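Local coordinates for surface-associated protein CshA (Streptococcus gordonii, PDB 5L2D), which is a cell-wall-anchored streptococcal adhesin that binds host fibronectin, the chain here belonging to its non-repetitive domain 2, at residues N168-G173 / D215-L220. Residues are numbered along the deposited sequence; the frame is centred on the assembly and turned at random.
Sequences NPAEYG and DGLLIL
The methyl of A170 sits at the centre of this apolar contact, pointing between two branched side chains: its CB lies 3.8 Å from CG2 of I219 and 3.9 Å from CD1 of L217. I219 uses both of its branches. With CG1 anti to the backbone N (chi1 -172°), CG2 is left to meet the alanine while CD1 reaches on to the rim of the Y172 ring, near the ring plane, where it comes 4.5 Å from CD2. That same ring has A170 CA over one face, 3.6 Å above its plane and displaced toward the rim, so alanine, tyrosine and isoleucine form one buried cluster. A170 is the third residue of a type II beta turn, N168 to E171, with positive phi (55°); the turn leads into strand 172-177, an outermost strand, within this chain, of a three-stranded antiparallel sheet. The turn is closed by E171 N to N168 O, and the E171 carboxylate folds back to accept N168 N through OE1 at 3.0 Å, on the anti side and 28° out of its plane. Across the contact, L220 N bonds L217 O at the start of the weakly bonded helix 218-221, and D210 accepts L217 N. F209 of helix 203-210 packs on P169 and L217, bridging the two segments. At Y172 the sheet continues antiparallel into the second subunit, whose T272 packs on E171 and I219.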
ATOM      1  N   ASN A 168       0.316  -8.682  11.631  1.00 68.48           N
ATOM      2  CA  ASN A 168       0.540  -8.521  13.036  1.00 73.17           C
ATOM      3  C   ASN A 168       1.278  -7.224  13.168  1.00 78.22           C
ATOM      4  O   ASN A 168       1.671  -6.612  12.175  1.00 71.40           O
ATOM      5  CB  ASN A 168       1.482  -9.606  13.568  1.00 76.67           C
ATOM      6  CG  ASN A 168       1.140 -10.979  13.074  1.00 73.66           C
ATOM      7  OD1 ASN A 168      -0.027 -11.368  13.034  1.00 71.95           O
ATOM      8  ND2 ASN A 168       2.163 -11.725  12.684  1.00 79.75           N
ATOM      9  N   PRO A 169       1.543  -6.828  14.404  1.00 76.79           N
ATOM     10  CA  PRO A 169       2.344  -5.644  14.541  1.00 79.28           C
ATOM     11  C   PRO A 169       3.613  -5.723  13.728  1.00 73.09           C
ATOM     12  O   PRO A 169       4.059  -6.809  13.391  1.00 72.29           O
ATOM     13  CB  PRO A 169       2.621  -5.595  16.044  1.00 88.68           C
ATOM     14  CG  PRO A 169       1.362  -6.157  16.639  1.00 85.64           C
ATOM     15  CD  PRO A 169       0.951  -7.253  15.685  1.00 78.19           C
ATOM     16  N   ALA A 170       4.134  -4.548  13.386  1.00 76.51           N
ATOM     17  CA  ALA A 170       5.288  -4.381  12.522  1.00 72.80           C
ATOM     18  C   ALA A 170       5.176  -5.054  11.147  1.00 71.16           C
ATOM     19  O   ALA A 170       6.195  -5.275  10.486  1.00 76.03           O
ATOM     20  CB  ALA A 170       6.526  -4.859  13.244  1.00 78.91           C
ATOM     21  N   GLU A 171       3.958  -5.413  10.737  1.00 70.60           N
ATOM     22  CA  GLU A 171       3.680  -5.796   9.349  1.00 76.28           C
ATOM     23  C   GLU A 171       2.830  -4.652   8.766  1.00 70.32           C
ATOM     24  O   GLU A 171       1.591  -4.613   8.906  1.00 65.71           O
ATOM     25  CB  GLU A 171       2.986  -7.167   9.269  1.00 84.58           C
ATOM     26  CG  GLU A 171       3.909  -8.357   9.594  1.00 88.40           C
ATOM     27  CD  GLU A 171       3.283  -9.721   9.304  1.00 85.53           C
ATOM     28  OE1 GLU A 171       2.059  -9.893   9.479  1.00 85.32           O
ATOM     29  OE2 GLU A 171       4.021 -10.641   8.916  1.00 91.33           O
ATOM     30  N   TYR A 172       3.540  -3.695   8.162  1.00 65.61           N
ATOM     31  CA  TYR A 172       3.031  -2.321   7.949  1.00 59.65           C
ATOM     32  C   TYR A 172       2.360  -2.141   6.571  1.00 56.57           C
ATOM     33  O   TYR A 172       3.005  -2.344   5.553  1.00 52.08           O
ATOM     34  CB  TYR A 172       4.193  -1.351   8.055  1.00 59.18           C
ATOM     35  CG  TYR A 172       4.809  -1.183   9.427  1.00 56.88           C
ATOM     36  CD1 TYR A 172       4.067  -0.660  10.473  1.00 55.52           C
ATOM     37  CD2 TYR A 172       6.155  -1.503   9.665  1.00 54.08           C
ATOM     38  CE1 TYR A 172       4.619  -0.484  11.730  1.00 60.87           C
ATOM     39  CE2 TYR A 172       6.724  -1.319  10.924  1.00 55.57           C
ATOM     40  CZ  TYR A 172       5.941  -0.816  11.948  1.00 60.00           C
ATOM     41  OH  TYR A 172       6.445  -0.596  13.193  1.00 69.26           O
ATOM     42  N   GLY A 173       1.075  -1.784   6.532  1.00 56.44           N
ATOM     43  CA  GLY A 173       0.366  -1.597   5.257  1.00 53.75           C
ATOM     44  C   GLY A 173      -0.339  -0.252   5.194  1.00 55.70           C
ATOM     45  O   GLY A 173      -1.330  -0.058   5.888  1.00 57.00           O
ATOM     46  N   ASP A 215      14.040 -13.897  19.284  1.00123.84           N
ATOM     47  CA  ASP A 215      15.257 -13.511  18.608  1.00122.36           C
ATOM     48  C   ASP A 215      15.227 -12.014  18.367  1.00128.82           C
ATOM     49  O   ASP A 215      16.252 -11.406  18.088  1.00115.62           O
ATOM     50  CB  ASP A 215      15.307 -14.230  17.272  1.00105.21           C
ATOM     51  N   GLY A 216      14.046 -11.423  18.471  1.00136.78           N
ATOM     52  CA  GLY A 216      13.875 -10.003  18.222  1.00122.34           C
ATOM     53  C   GLY A 216      13.202  -9.865  16.873  1.00121.46           C
ATOM     54  O   GLY A 216      13.255 -10.787  16.073  1.00117.54           O
ATOM     55  N   LEU A 217      12.567  -8.732  16.606  1.00108.34           N
ATOM     56  CA  LEU A 217      11.899  -8.562  15.330  1.00 96.03           C
ATOM     57  C   LEU A 217      12.843  -8.016  14.298  1.00 84.78           C
ATOM     58  O   LEU A 217      13.356  -6.931  14.427  1.00 83.73           O
ATOM     59  CB  LEU A 217      10.687  -7.664  15.465  1.00 92.17           C
ATOM     60  CG  LEU A 217       9.362  -8.370  15.665  1.00 86.22           C
ATOM     61  CD1 LEU A 217       8.269  -7.339  15.727  1.00 84.55           C
ATOM     62  CD2 LEU A 217       9.099  -9.326  14.531  1.00 81.49           C
ATOM     63  N   LEU A 218      13.077  -8.795  13.265  1.00 86.23           N
ATOM     64  CA  LEU A 218      13.977  -8.402  12.203  1.00 88.04           C
ATOM     65  C   LEU A 218      13.786  -6.983  11.724  1.00 88.25           C
ATOM     66  O   LEU A 218      14.709  -6.198  11.708  1.00 77.50           O
ATOM     67  CB  LEU A 218      13.822  -9.374  11.046  1.00 88.21           C
ATOM     68  CG  LEU A 218      14.240  -9.002   9.638  1.00 91.40           C
ATOM     69  CD1 LEU A 218      15.744  -8.982   9.491  1.00 83.73           C
ATOM     70  CD2 LEU A 218      13.641 -10.033   8.712  1.00 91.08           C
ATOM     71  N   ILE A 219      12.569  -6.668  11.330  1.00 85.20           N
ATOM     72  CA  ILE A 219      12.250  -5.362  10.808  1.00 79.37           C
ATOM     73  C   ILE A 219      12.740  -4.204  11.630  1.00 78.84           C
ATOM     74  O   ILE A 219      13.097  -3.182  11.089  1.00 78.88           O
ATOM     75  CB  ILE A 219      10.748  -5.193  10.632  1.00 79.92           C
ATOM     76  CG1 ILE A 219      10.463  -3.893   9.910  1.00 79.81           C
ATOM     77  CG2 ILE A 219      10.070  -5.149  11.976  1.00 80.18           C
ATOM     78  CD1 ILE A 219       9.695  -4.060   8.633  1.00 77.38           C
ATOM     79  N   LEU A 220      12.745  -4.350  12.935  1.00 73.52           N
ATOM     80  CA  LEU A 220      13.149  -3.251  13.770  1.00 74.88           C
ATOM     81  C   LEU A 220      14.620  -3.083  13.999  1.00 74.36           C
ATOM     82  O   LEU A 220      15.035  -2.069  14.519  1.00 82.03           O
ATOM     83  CB  LEU A 220      12.450  -3.342  15.099  1.00 73.19           C
ATOM     84  CG  LEU A 220      10.990  -2.990  14.959  1.00 83.95           C
ATOM     85  CD1 LEU A 220      10.140  -3.888  15.824  1.00 89.13           C
ATOM     86  CD2 LEU A 220      10.781  -1.546  15.332  1.00 84.40           C
TER